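Local coordinates for lipoprotein (Mycoplasma mycoides subsp. capri, PDB 7ADK) that is probably a peptidase of the DUF31 family in the chymotrypsin-like PA clan, and as in its mycoplasma relatives may cleave host immunoglobulins, at residues D169-T172 / S178-D181; Y182-Y187 / F220-A225; K549-G554 / N576-K581; T487-S492 / N569-E574; V593-D598 / D809-G814. One frame throughout, in Å; residues are numbered along the deposited sequence.

Overall arrangement
Contacts 3, 4 and 5 are buried beside the two beta sheets, which probably form the PA-clan-like peptidase part, and all three are apolar across the interface. Contacts 1 and 2 lie in the N-terminal helices, are partly buried and are hydrogen-bonded, contact 1 with a CH-pi contact as well. They share helix 176-192, and their centres are about 16 Å apart. Contacts 3 and 4 touch directly, with centres about 9 Å apart, and pack helix 575-582 and the loop before it beside one antiparallel sheet. Contact 5 belongs to a different, mixed sheet and touches none of the others. Contacts 1 and 3 lie on opposite sides of the chain's centre, about 57 Å apart between centres.

Contact 1 (D169-T172 / S178-D181); sequences DEYT and SRFD
Tyr171 and Arg179 join two consecutive helices through both polar and aromatic contacts. Helix 165-173 ends just beyond Thr172, and helix 176-192 begins close by, so Arg179 reaches back to the last turn of the first helix. Its NE donates to Tyr171 O at 2.9 Å, and the N-H points nearly straight at the oxygen (166°). Its NH2 donates to Thr172 O, also at 2.9 Å. This second bond is more bent (139°), and the donor stands above the carbonyl plane. Both oxygens lie at the edge of the guanidinium, near its plane. The extended run from CG to NE carries the group to them.

The same side chain also covers the Tyr171 ring. Arg179 CG sits over one face, 3.7 Å from the centroid, in a CH-pi contact. CD lies near CE2, and CB near the hydroxyl. Tyr171 CG is anti to the backbone N (chi1 -170°), which sends the ring toward the second helix, across the Arg179 chain. There Tyr171 OH bonds to Asp183 OD2. Phe162 meets the ring edge-to-face.

Thr172 OG1 donates to Asp169 O at 2.7 Å, inside the first helix. Gln176 OE1 takes the NH1 of Arg179, which helps fix the guanidinium's rotation. The positive group faces carbonyls at a helix C-terminus, where it would probably be stabilised by the helix dipole.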
# COMPACT_ATOMS: atom_id res chain seq x y z
N ASP B 169 -8.10 35.04 14.00
CA ASP B 169 -7.05 36.01 14.35
C ASP B 169 -6.95 36.25 15.86
O ASP B 169 -5.84 36.28 16.40
CB ASP B 169 -7.30 37.35 13.65
CG ASP B 169 -6.74 37.47 12.24
OD1 ASP B 169 -5.89 36.66 11.83
OD2 ASP B 169 -7.09 38.45 11.55
N GLU B 170 -8.06 36.39 16.58
CA GLU B 170 -7.99 36.53 18.04
C GLU B 170 -7.54 35.24 18.76
O GLU B 170 -6.84 35.33 19.76
CB GLU B 170 -9.29 37.11 18.62
CG GLU B 170 -10.51 36.21 18.45
CD GLU B 170 -11.66 36.60 19.38
OE1 GLU B 170 -12.11 35.75 20.17
OE2 GLU B 170 -12.09 37.77 19.35
N TYR B 171 -7.85 34.05 18.24
CA TYR B 171 -7.31 32.80 18.77
C TYR B 171 -5.79 32.71 18.57
O TYR B 171 -5.07 32.25 19.46
CB TYR B 171 -8.06 31.60 18.17
CG TYR B 171 -7.75 30.28 18.84
CD1 TYR B 171 -8.58 29.74 19.84
CD2 TYR B 171 -6.60 29.58 18.46
CE1 TYR B 171 -8.26 28.52 20.45
CE2 TYR B 171 -6.26 28.37 19.09
CZ TYR B 171 -7.09 27.83 20.07
OH TYR B 171 -6.75 26.65 20.64
N THR B 172 -5.25 33.23 17.46
CA THR B 172 -3.79 33.31 17.29
C THR B 172 -3.14 34.20 18.34
O THR B 172 -2.04 33.89 18.80
CB THR B 172 -3.34 33.75 15.88
OG1 THR B 172 -3.45 35.14 15.69
CG2 THR B 172 -4.06 33.08 14.74
N SER B 178 -6.32 31.07 27.79
CA SER B 178 -7.52 31.60 27.12
C SER B 178 -7.89 30.88 25.81
O SER B 178 -9.06 30.86 25.44
CB SER B 178 -7.39 33.10 26.92
OG SER B 178 -6.29 33.42 26.11
N ARG B 179 -6.92 30.27 25.11
CA ARG B 179 -7.17 29.28 24.04
C ARG B 179 -7.91 28.05 24.56
O ARG B 179 -8.90 27.66 23.96
CB ARG B 179 -5.86 28.84 23.38
CG ARG B 179 -5.29 29.86 22.39
CD ARG B 179 -3.99 29.33 21.80
NE ARG B 179 -3.39 30.26 20.84
CZ ARG B 179 -2.16 30.17 20.36
NH1 ARG B 179 -1.36 29.19 20.63
NH2 ARG B 179 -1.69 31.10 19.60
N PHE B 180 -7.50 27.49 25.70
CA PHE B 180 -8.20 26.36 26.30
C PHE B 180 -9.65 26.67 26.65
O PHE B 180 -10.54 25.92 26.27
CB PHE B 180 -7.49 25.85 27.56
CG PHE B 180 -8.25 24.74 28.24
CD1 PHE B 180 -8.09 23.41 27.83
CD2 PHE B 180 -9.09 25.02 29.34
CE1 PHE B 180 -8.74 22.38 28.51
CE2 PHE B 180 -9.72 23.99 30.04
CZ PHE B 180 -9.55 22.66 29.62
N ASP B 181 -9.94 27.79 27.32
CA ASP B 181 -11.31 28.16 27.68
C ASP B 181 -12.26 28.28 26.47
O ASP B 181 -13.46 28.05 26.62
CB ASP B 181 -11.29 29.47 28.47
CG ASP B 181 -10.64 29.43 29.86
OD1 ASP B 181 -10.41 30.53 30.41
OD2 ASP B 181 -10.44 28.35 30.44

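Contact 2 (Y182-Y187 / F220-A225); sequences YDNERY and FDDQAA
Asn184 and Asp222 make the one direct contact between these two helical segments, and it is a hydrogen bond. Asn184 ND2 donates to Asp222 OD2 at 3.0 Å, with an angle of 150° at the hydrogen. The oxygen lies close to the amide plane. The amide nitrogen meets OD2 on its anti side but 32° out of the carboxylate plane. The amide and carboxylate planes are themselves well away from parallel. Asn184 CG is anti to the backbone N (chi1 -178°), which extends the amide toward the other helix.

The contact is a polar bridge between helix 176-192 and the short helix 220-226, across a backbone separation of 8.8 Å between Asn184 CA and Asp222 CA. Farther along the first helix, Tyr187 OH bonds to Gln700.

Within 182-187 there is also an ionic pair. Arg186 NH1 donates to Tyr182 O and forms a salt bridge with Glu185 OE2, each at 3.0 Å. The glutamate uses its anti lone pair. These two acceptors hold the guanidinium flat against the Tyr182 ring, whose CZ lies beneath the guanidinium centre.

Aromatic contacts continue outside the pair. Phe220 stacks on Tyr232, and Tyr187 packs on Ile701.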
# COMPACT_ATOMS: atom_id res chain seq x y z
N TYR B 182 -11.74 28.58 25.28
CA TYR B 182 -12.52 28.58 24.04
C TYR B 182 -12.83 27.15 23.53
O TYR B 182 -13.98 26.84 23.21
CB TYR B 182 -11.76 29.39 22.99
CG TYR B 182 -12.50 29.55 21.69
CD1 TYR B 182 -13.47 30.55 21.56
CD2 TYR B 182 -12.30 28.63 20.64
CE1 TYR B 182 -14.25 30.64 20.39
CE2 TYR B 182 -13.08 28.70 19.47
CZ TYR B 182 -14.07 29.70 19.36
OH TYR B 182 -14.89 29.74 18.29
N ASP B 183 -11.82 26.29 23.48
CA ASP B 183 -11.93 24.90 23.05
C ASP B 183 -12.67 24.01 24.05
O ASP B 183 -13.42 23.13 23.65
CB ASP B 183 -10.54 24.31 22.80
CG ASP B 183 -9.75 24.96 21.66
OD1 ASP B 183 -10.38 25.41 20.68
OD2 ASP B 183 -8.50 24.98 21.73
N ASN B 184 -12.51 24.23 25.35
CA ASN B 184 -13.18 23.44 26.37
C ASN B 184 -14.70 23.72 26.42
O ASN B 184 -15.48 22.78 26.57
CB ASN B 184 -12.46 23.68 27.70
CG ASN B 184 -13.03 22.87 28.84
OD1 ASN B 184 -12.75 21.70 29.00
ND2 ASN B 184 -13.84 23.47 29.66
N GLU B 185 -15.17 24.95 26.19
CA GLU B 185 -16.61 25.22 26.10
C GLU B 185 -17.26 24.65 24.82
O GLU B 185 -18.48 24.69 24.69
CB GLU B 185 -16.94 26.70 26.35
CG GLU B 185 -16.73 27.65 25.17
CD GLU B 185 -17.44 29.01 25.28
OE1 GLU B 185 -18.14 29.29 26.27
OE2 GLU B 185 -17.34 29.81 24.34
N ARG B 186 -16.47 24.12 23.88
CA ARG B 186 -16.89 23.42 22.65
C ARG B 186 -16.75 21.92 22.80
O ARG B 186 -17.65 21.18 22.45
CB ARG B 186 -16.08 23.97 21.47
CG ARG B 186 -16.48 25.38 21.20
CD ARG B 186 -15.68 26.17 20.20
NE ARG B 186 -16.32 27.47 19.92
CZ ARG B 186 -16.63 28.41 20.79
NH1 ARG B 186 -16.17 28.43 22.00
NH2 ARG B 186 -17.45 29.35 20.46
N TYR B 187 -15.67 21.46 23.41
CA TYR B 187 -15.45 20.05 23.72
C TYR B 187 -16.51 19.53 24.68
O TYR B 187 -17.05 18.45 24.50
CB TYR B 187 -14.04 19.89 24.29
CG TYR B 187 -13.56 18.46 24.28
CD1 TYR B 187 -13.04 17.94 23.08
CD2 TYR B 187 -13.64 17.65 25.43
CE1 TYR B 187 -12.60 16.61 23.03
CE2 TYR B 187 -13.19 16.32 25.38
CZ TYR B 187 -12.68 15.80 24.18
OH TYR B 187 -12.24 14.52 24.14
N PHE B 220 -14.29 21.70 37.93
CA PHE B 220 -14.61 20.45 38.65
C PHE B 220 -15.76 19.63 38.06
O PHE B 220 -15.61 18.42 37.88
CB PHE B 220 -14.83 20.80 40.13
CG PHE B 220 -13.61 20.76 41.05
CD1 PHE B 220 -12.29 20.79 40.56
CD2 PHE B 220 -13.81 20.66 42.43
CE1 PHE B 220 -11.20 20.65 41.43
CE2 PHE B 220 -12.72 20.53 43.30
CZ PHE B 220 -11.41 20.51 42.80
N ASP B 221 -16.89 20.24 37.69
CA ASP B 221 -17.99 19.52 37.03
C ASP B 221 -17.70 19.13 35.57
O ASP B 221 -18.23 18.15 35.07
CB ASP B 221 -19.26 20.36 37.10
CG ASP B 221 -20.45 19.62 36.51
OD1 ASP B 221 -20.81 18.54 37.02
OD2 ASP B 221 -21.05 20.11 35.53
N ASP B 222 -16.84 19.89 34.87
CA ASP B 222 -16.33 19.49 33.55
C ASP B 222 -15.43 18.27 33.71
O ASP B 222 -15.60 17.26 33.04
CB ASP B 222 -15.55 20.61 32.86
CG ASP B 222 -16.31 21.88 32.47
OD1 ASP B 222 -17.55 21.96 32.64
OD2 ASP B 222 -15.64 22.81 31.98
N GLN B 223 -14.50 18.32 34.66
CA GLN B 223 -13.51 17.29 34.93
C GLN B 223 -14.14 15.94 35.27
O GLN B 223 -13.59 14.90 34.93
CB GLN B 223 -12.62 17.77 36.08
CG GLN B 223 -11.30 17.03 36.11
CD GLN B 223 -10.64 17.03 37.47
OE1 GLN B 223 -10.49 15.99 38.09
NE2 GLN B 223 -10.25 18.16 38.00
N ALA B 224 -15.33 15.92 35.88
CA ALA B 224 -16.09 14.72 36.14
C ALA B 224 -16.58 14.01 34.86
O ALA B 224 -16.98 12.85 34.96
CB ALA B 224 -17.25 15.09 37.05
N ALA B 225 -16.54 14.66 33.70
CA ALA B 225 -16.97 14.11 32.41
C ALA B 225 -15.95 14.23 31.25
O ALA B 225 -16.06 13.42 30.34
CB ALA B 225 -18.30 14.77 32.04

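Contact 3 (K549-G554 / N576-K581); sequences KLLDKG and NKLISK
Leu551 pushes its two methyl groups toward neighbouring residues of one helix. CD1 meets Ile579 CG1 at 3.5 Å and CD2 meets Leu578 CD2 at 3.9 Å. CD1 also lies 4.1 Å from Ile579 CD1. CD2 faces Leu578 alone, while CD1 sits mainly on Ile579 and also brushes Leu578. No hydrogen bond crosses this contact. The hold is purely apolar, and all three residues are buried.

Torsions on the helix side explain the aim of each branch. Leu578 has CG anti to its N (chi1 -175°), which swings its CD2 to Leu551. Ile579 offers its longer branch, CG1 and CD1, and turns CG2 aside.

A second shell holds these groups. Tyr558 of strand 556-562 touches both Leu551 and Leu578. Phe491 of strand 486-493 covers Leu551 as well, and Phe547 packs on Ile579. Within the helix, Ser580 OG donates to Asn576 O at 2.9 Å. That carbonyl also accepts from Ser580 N, so it is gripped twice. Further out, Lys581 pairs with Glu470 and Asn576 OD1 takes a bond from Asn439 ND2.

Leu551 sits in the link between strands 541-546 and 556-562 of the antiparallel sheet. The contact therefore packs a strand-to-strand loop against helix 575-582, next to a curled antiparallel sheet consistent with the beta-barrel fold of PA-clan peptidases.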
# COMPACT_ATOMS: atom_id res chain seq x y z
N LYS B 549 25.03 -15.97 22.37
CA LYS B 549 24.25 -17.22 22.45
C LYS B 549 22.91 -17.13 21.73
O LYS B 549 21.94 -17.73 22.15
CB LYS B 549 24.17 -17.78 23.88
CG LYS B 549 23.49 -16.88 24.92
CD LYS B 549 23.23 -17.64 26.22
CE LYS B 549 23.04 -16.68 27.38
NZ LYS B 549 22.63 -17.34 28.62
N LEU B 550 22.85 -16.44 20.60
CA LEU B 550 21.86 -16.67 19.54
C LEU B 550 22.52 -17.09 18.22
O LEU B 550 21.92 -17.82 17.44
CB LEU B 550 20.98 -15.43 19.30
CG LEU B 550 19.95 -15.09 20.37
CD1 LEU B 550 19.24 -13.82 19.98
CD2 LEU B 550 18.89 -16.17 20.54
N LEU B 551 23.76 -16.65 17.98
CA LEU B 551 24.59 -17.09 16.86
C LEU B 551 25.45 -18.33 17.19
O LEU B 551 26.24 -18.79 16.36
CB LEU B 551 25.40 -15.90 16.35
CG LEU B 551 24.58 -14.66 16.00
CD1 LEU B 551 25.48 -13.51 15.64
CD2 LEU B 551 23.65 -14.92 14.87
N ASP B 552 25.28 -18.90 18.39
CA ASP B 552 25.84 -20.20 18.76
C ASP B 552 25.05 -21.35 18.10
O ASP B 552 23.97 -21.73 18.55
CB ASP B 552 25.87 -20.30 20.29
CG ASP B 552 26.56 -21.55 20.83
OD1 ASP B 552 26.98 -22.42 20.04
OD2 ASP B 552 26.69 -21.66 22.07
N LYS B 553 25.61 -21.92 17.03
CA LYS B 553 24.96 -22.92 16.16
C LYS B 553 24.65 -24.26 16.84
O LYS B 553 23.82 -25.02 16.33
CB LYS B 553 25.82 -23.13 14.90
CG LYS B 553 25.84 -21.90 13.99
CD LYS B 553 26.68 -22.10 12.74
CE LYS B 553 26.75 -20.86 11.86
NZ LYS B 553 27.55 -21.01 10.69
N GLY B 554 25.24 -24.55 18.00
CA GLY B 554 24.95 -25.75 18.79
C GLY B 554 23.64 -25.68 19.58
O GLY B 554 23.18 -26.70 20.09
N ASN B 576 31.35 -11.37 14.67
CA ASN B 576 31.46 -9.95 15.01
C ASN B 576 30.93 -9.05 13.87
O ASN B 576 30.33 -8.01 14.13
CB ASN B 576 32.92 -9.60 15.35
CG ASN B 576 33.45 -10.16 16.66
OD1 ASN B 576 34.55 -9.84 17.08
ND2 ASN B 576 32.70 -10.94 17.40
N LYS B 577 31.10 -9.47 12.62
CA LYS B 577 30.51 -8.79 11.47
C LYS B 577 29.01 -9.05 11.36
O LYS B 577 28.27 -8.12 11.07
CB LYS B 577 31.24 -9.17 10.18
CG LYS B 577 32.63 -8.54 10.12
CD LYS B 577 33.28 -8.64 8.74
CE LYS B 577 33.62 -10.06 8.29
NZ LYS B 577 34.73 -10.65 9.05
N LEU B 578 28.54 -10.24 11.65
CA LEU B 578 27.12 -10.56 11.64
C LEU B 578 26.36 -9.81 12.74
O LEU B 578 25.31 -9.26 12.47
CB LEU B 578 26.91 -12.06 11.70
CG LEU B 578 25.52 -12.58 11.58
CD1 LEU B 578 24.81 -12.14 10.46
CD2 LEU B 578 25.45 -14.00 11.58
N ILE B 579 26.92 -9.65 13.95
CA ILE B 579 26.32 -8.81 14.99
C ILE B 579 26.30 -7.34 14.57
O ILE B 579 25.33 -6.63 14.84
CB ILE B 579 27.01 -9.03 16.36
CG1 ILE B 579 26.68 -10.44 16.86
CG2 ILE B 579 26.58 -7.99 17.40
CD1 ILE B 579 27.47 -10.91 18.07
N SER B 580 27.31 -6.87 13.86
CA SER B 580 27.32 -5.51 13.34
C SER B 580 26.30 -5.30 12.22
O SER B 580 25.62 -4.29 12.25
CB SER B 580 28.72 -5.11 12.87
OG SER B 580 29.63 -5.20 13.94
N LYS B 581 26.11 -6.25 11.31
CA LYS B 581 25.05 -6.20 10.29
C LYS B 581 23.64 -6.34 10.88
O LYS B 581 22.73 -5.67 10.40
CB LYS B 581 25.30 -7.26 9.20
CG LYS B 581 26.51 -6.97 8.31
CD LYS B 581 26.38 -5.77 7.37
CE LYS B 581 25.37 -5.98 6.24
NZ LYS B 581 25.38 -4.87 5.28

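Contact 4 (T487-S492 / N569-E574); sequences TKFTFS and NQYETE
Tyr571 presents its ring to the edge of Phe489 in an offset edge-to-face pair. The centroids are 5.6 Å apart and the planes stand at 66°. The CE2-CZ edge of Phe489 meets the CE2, CZ and OH end of the tyrosine. Phe489 CE2 lies 3.6 Å from Tyr571 CE2, which is near the plane of the phenylalanine. Phe489 CZ reaches the hydroxyl end, also 3.6 Å from Tyr571 OH. The two side chains cross at about a right angle, one from the strand and one from the loop.

Thr487 and Tyr571 approach each other from opposite directions, in a smaller contact. The threonine CG2 methyl is 3.9 Å from Tyr571 OH and a little farther from CE1. Thr487 CG2 is anti to the backbone N, which turns the methyl toward the tyrosine. OG1 has its own partner in Asn468 ND2.

The loop carrying the ring is tied locally. Glu572 OE2 accepts from Thr573 N at 2.9 Å, and more weakly from Glu574 N. Glu574 then takes the N-cap position of the following helix, and its OE2 accepts from Asn576 N.

Tyr571 is also touched by Leu578 and Lys581 of helix 575-582 and by Arg466 of strand 461-467. Phe489 packs on Ile582 of that helix and on Val560 of strand 556-562. The ring pair joins strand 486-493 to the loop before helix 575-582, with that helix beside it.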
# COMPACT_ATOMS: atom_id res chain seq x y z
N THR B 487 15.97 -5.74 6.34
CA THR B 487 16.48 -7.09 6.59
C THR B 487 15.81 -7.62 7.84
O THR B 487 15.39 -6.86 8.71
CB THR B 487 18.02 -7.14 6.70
OG1 THR B 487 18.65 -6.27 5.80
CG2 THR B 487 18.57 -8.53 6.42
N LYS B 488 15.63 -8.94 7.90
CA LYS B 488 14.98 -9.64 9.01
C LYS B 488 15.88 -10.78 9.47
O LYS B 488 16.40 -11.51 8.65
CB LYS B 488 13.59 -10.08 8.53
CG LYS B 488 12.82 -10.93 9.54
CD LYS B 488 11.35 -11.05 9.11
CE LYS B 488 10.63 -12.11 9.95
NZ LYS B 488 9.15 -12.02 9.82
N PHE B 489 16.03 -10.92 10.78
CA PHE B 489 16.83 -11.96 11.41
C PHE B 489 15.93 -12.75 12.34
O PHE B 489 15.44 -12.20 13.32
CB PHE B 489 18.00 -11.31 12.17
CG PHE B 489 18.86 -10.42 11.30
CD1 PHE B 489 18.49 -9.08 11.10
CD2 PHE B 489 19.97 -10.94 10.63
CE1 PHE B 489 19.20 -8.28 10.20
CE2 PHE B 489 20.69 -10.14 9.75
CZ PHE B 489 20.30 -8.81 9.52
N THR B 490 15.69 -14.03 12.06
CA THR B 490 14.81 -14.90 12.86
C THR B 490 15.64 -15.96 13.56
O THR B 490 16.42 -16.64 12.93
CB THR B 490 13.71 -15.53 12.02
OG1 THR B 490 12.96 -14.53 11.38
CG2 THR B 490 12.71 -16.35 12.82
N PHE B 491 15.42 -16.14 14.85
CA PHE B 491 16.13 -17.08 15.70
C PHE B 491 15.17 -18.13 16.26
O PHE B 491 14.05 -17.81 16.67
CB PHE B 491 16.86 -16.35 16.82
CG PHE B 491 17.75 -15.23 16.35
CD1 PHE B 491 17.21 -13.95 16.12
CD2 PHE B 491 19.12 -15.45 16.12
CE1 PHE B 491 18.04 -12.90 15.68
CE2 PHE B 491 19.95 -14.39 15.72
CZ PHE B 491 19.41 -13.12 15.50
N SER B 492 15.62 -19.38 16.27
CA SER B 492 14.84 -20.55 16.66
C SER B 492 15.68 -21.50 17.50
O SER B 492 16.88 -21.59 17.30
CB SER B 492 14.33 -21.26 15.40
OG SER B 492 15.39 -21.59 14.53
N ASN B 569 22.40 -18.01 3.49
CA ASN B 569 23.66 -18.56 3.00
C ASN B 569 24.43 -17.59 2.08
O ASN B 569 25.59 -17.85 1.75
CB ASN B 569 23.39 -19.91 2.33
CG ASN B 569 22.83 -20.93 3.30
OD1 ASN B 569 21.71 -21.38 3.17
ND2 ASN B 569 23.57 -21.29 4.33
N GLN B 570 23.82 -16.47 1.69
CA GLN B 570 24.45 -15.39 0.92
C GLN B 570 24.75 -14.13 1.76
O GLN B 570 25.51 -13.28 1.31
CB GLN B 570 23.58 -15.08 -0.31
CG GLN B 570 22.20 -14.53 0.01
CD GLN B 570 21.44 -14.10 -1.24
OE1 GLN B 570 20.92 -14.90 -1.98
NE2 GLN B 570 21.36 -12.85 -1.52
N TYR B 571 24.21 -14.02 2.97
CA TYR B 571 24.51 -12.95 3.92
C TYR B 571 25.87 -13.12 4.61
O TYR B 571 26.56 -14.12 4.41
CB TYR B 571 23.38 -12.86 4.96
CG TYR B 571 23.17 -11.47 5.49
CD1 TYR B 571 22.61 -10.51 4.64
CD2 TYR B 571 23.52 -11.11 6.81
CE1 TYR B 571 22.35 -9.21 5.09
CE2 TYR B 571 23.26 -9.80 7.26
CZ TYR B 571 22.66 -8.85 6.41
OH TYR B 571 22.38 -7.60 6.84
N GLU B 572 26.24 -12.16 5.45
CA GLU B 572 27.40 -12.25 6.35
C GLU B 572 27.33 -13.47 7.29
O GLU B 572 26.25 -13.94 7.63
CB GLU B 572 27.53 -10.93 7.11
CG GLU B 572 28.77 -10.76 7.99
CD GLU B 572 30.08 -10.92 7.23
OE1 GLU B 572 30.61 -9.93 6.73
OE2 GLU B 572 30.57 -12.04 7.12
N THR B 573 28.48 -14.03 7.63
CA THR B 573 28.61 -15.26 8.43
C THR B 573 29.47 -15.14 9.69
O THR B 573 29.14 -15.75 10.71
CB THR B 573 29.05 -16.40 7.51
OG1 THR B 573 29.01 -17.62 8.19
CG2 THR B 573 30.44 -16.26 6.93
N GLU B 574 30.57 -14.38 9.68
CA GLU B 574 31.48 -14.31 10.83
C GLU B 574 30.89 -13.45 11.95
O GLU B 574 30.43 -12.34 11.71
CB GLU B 574 32.87 -13.84 10.38
CG GLU B 574 33.92 -13.82 11.50
CD GLU B 574 34.00 -12.51 12.29
OE1 GLU B 574 34.24 -11.45 11.66
OE2 GLU B 574 33.86 -12.54 13.53

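Contact 5 (V593-D598 / D809-G814); sequences VKFFSD and DLIYGG
Ile811 covers one face of the Phe595 ring from a loop that is itself folded by an Asx turn at Asp809, whose OD1 takes two N-H groups. Phe595 is on strand 594-595. Ile811 is in the loop that follows strand 807-809, three pairings away in the mixed sheet. Strand 594-595 pairs with 769-778, which pairs with 783-792, which pairs with 807-809. The curled sheet is consistent with a PA-clan barrel.

Ile811 CG1 is the main touching atom. It sits 3.9 Å from the Phe595 centroid in a CH-pi contact, and 3.6 Å from CE1. CD1 covers CE1 and CZ, while CG2 covers CD2 and CE2. The isoleucine spans one face of the ring, from one rim to the other. Its CG1 is beside the backbone N (chi1 -58°), which leaves CG2 on the other flank. The two side chains cross at about a right angle.

Tyr812 adds a looser apolar contact, with CE2 4.4 Å from Phe595 CB. The CB approaches at the edge of the tyrosine ring. Phe853 stacks on that ring. Phe595 also meets Phe789 edge-to-face and packs on Leu770.

The loop is shaped by Asp809. Arg790 pairs with Asp809 OD2 in a salt bridge, which helps fix the carboxylate's rotation. Gly813 has positive phi where the chain turns onward, and its N bonds to Asp809 O.

Asp809 OD1 meets Ile811 N nearly in line with its C-O bond, and Tyr812 N from above the carboxylate plane, each at 2.9 Å.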
# COMPACT_ATOMS: atom_id res chain seq x y z
N VAL B 593 22.26 6.91 21.69
CA VAL B 593 21.15 7.59 22.38
C VAL B 593 21.58 8.31 23.66
O VAL B 593 22.50 7.89 24.36
CB VAL B 593 19.95 6.68 22.67
CG1 VAL B 593 19.49 5.96 21.41
CG2 VAL B 593 20.18 5.63 23.75
N LYS B 594 20.85 9.38 23.94
CA LYS B 594 20.84 10.20 25.16
C LYS B 594 19.39 10.30 25.65
O LYS B 594 18.48 9.93 24.93
CB LYS B 594 21.41 11.58 24.80
CG LYS B 594 22.91 11.59 24.50
CD LYS B 594 23.37 12.87 23.80
CE LYS B 594 22.85 12.92 22.36
NZ LYS B 594 23.30 14.12 21.63
N PHE B 595 19.16 10.81 26.85
CA PHE B 595 17.82 10.95 27.43
C PHE B 595 17.51 12.41 27.74
O PHE B 595 18.40 13.17 28.08
CB PHE B 595 17.67 10.06 28.67
CG PHE B 595 17.54 8.59 28.32
CD1 PHE B 595 16.26 8.05 28.10
CD2 PHE B 595 18.68 7.80 28.14
CE1 PHE B 595 16.13 6.71 27.71
CE2 PHE B 595 18.54 6.46 27.75
CZ PHE B 595 17.26 5.92 27.54
N PHE B 596 16.26 12.84 27.58
CA PHE B 596 15.90 14.24 27.74
C PHE B 596 15.86 14.67 29.21
O PHE B 596 14.93 14.32 29.94
CB PHE B 596 14.59 14.50 27.02
CG PHE B 596 14.25 15.96 26.90
CD1 PHE B 596 14.82 16.73 25.88
CD2 PHE B 596 13.36 16.56 27.80
CE1 PHE B 596 14.49 18.08 25.75
CE2 PHE B 596 13.01 17.90 27.65
CZ PHE B 596 13.57 18.67 26.63
N SER B 597 16.88 15.40 29.67
CA SER B 597 17.08 15.72 31.09
C SER B 597 16.28 16.92 31.61
O SER B 597 16.00 16.99 32.80
CB SER B 597 18.56 15.94 31.33
OG SER B 597 19.02 16.97 30.50
N ASP B 598 15.90 17.86 30.74
CA ASP B 598 15.06 19.00 31.11
C ASP B 598 13.66 18.56 31.58
O ASP B 598 13.05 17.65 31.02
CB ASP B 598 14.92 20.01 29.96
CG ASP B 598 16.19 20.57 29.32
OD1 ASP B 598 17.28 20.42 29.90
OD2 ASP B 598 16.08 21.22 28.26
N ASP B 809 13.10 9.34 37.79
CA ASP B 809 13.76 8.98 36.54
C ASP B 809 13.91 7.46 36.50
O ASP B 809 14.56 6.88 37.37
CB ASP B 809 15.08 9.74 36.45
CG ASP B 809 15.80 9.57 35.11
OD1 ASP B 809 15.71 8.48 34.51
OD2 ASP B 809 16.48 10.54 34.70
N LEU B 810 13.27 6.80 35.54
CA LEU B 810 13.27 5.34 35.44
C LEU B 810 14.39 4.77 34.56
O LEU B 810 14.50 3.55 34.42
CB LEU B 810 11.84 4.77 35.25
CG LEU B 810 10.92 5.39 34.21
CD1 LEU B 810 11.46 5.14 32.82
CD2 LEU B 810 9.52 4.82 34.33
N ILE B 811 15.32 5.61 34.09
CA ILE B 811 16.60 5.21 33.48
C ILE B 811 17.76 5.40 34.48
O ILE B 811 18.56 4.50 34.67
CB ILE B 811 16.82 5.97 32.16
CG1 ILE B 811 15.69 5.75 31.14
CG2 ILE B 811 18.18 5.66 31.53
CD1 ILE B 811 15.58 4.36 30.55
N TYR B 812 17.83 6.55 35.16
CA TYR B 812 18.94 6.88 36.08
C TYR B 812 18.64 6.68 37.57
O TYR B 812 19.58 6.50 38.34
CB TYR B 812 19.45 8.30 35.81
CG TYR B 812 20.19 8.47 34.50
CD1 TYR B 812 21.57 8.28 34.44
CD2 TYR B 812 19.48 8.82 33.34
CE1 TYR B 812 22.26 8.44 33.22
CE2 TYR B 812 20.16 8.99 32.12
CZ TYR B 812 21.55 8.82 32.06
OH TYR B 812 22.23 9.02 30.91
N GLY B 813 17.37 6.68 37.99
CA GLY B 813 16.97 6.59 39.39
C GLY B 813 17.20 7.89 40.18
O GLY B 813 17.52 8.94 39.62
N GLY B 814 17.04 7.81 41.49
CA GLY B 814 17.45 8.88 42.42
C GLY B 814 16.56 10.12 42.45
O GLY B 814 16.99 11.17 42.91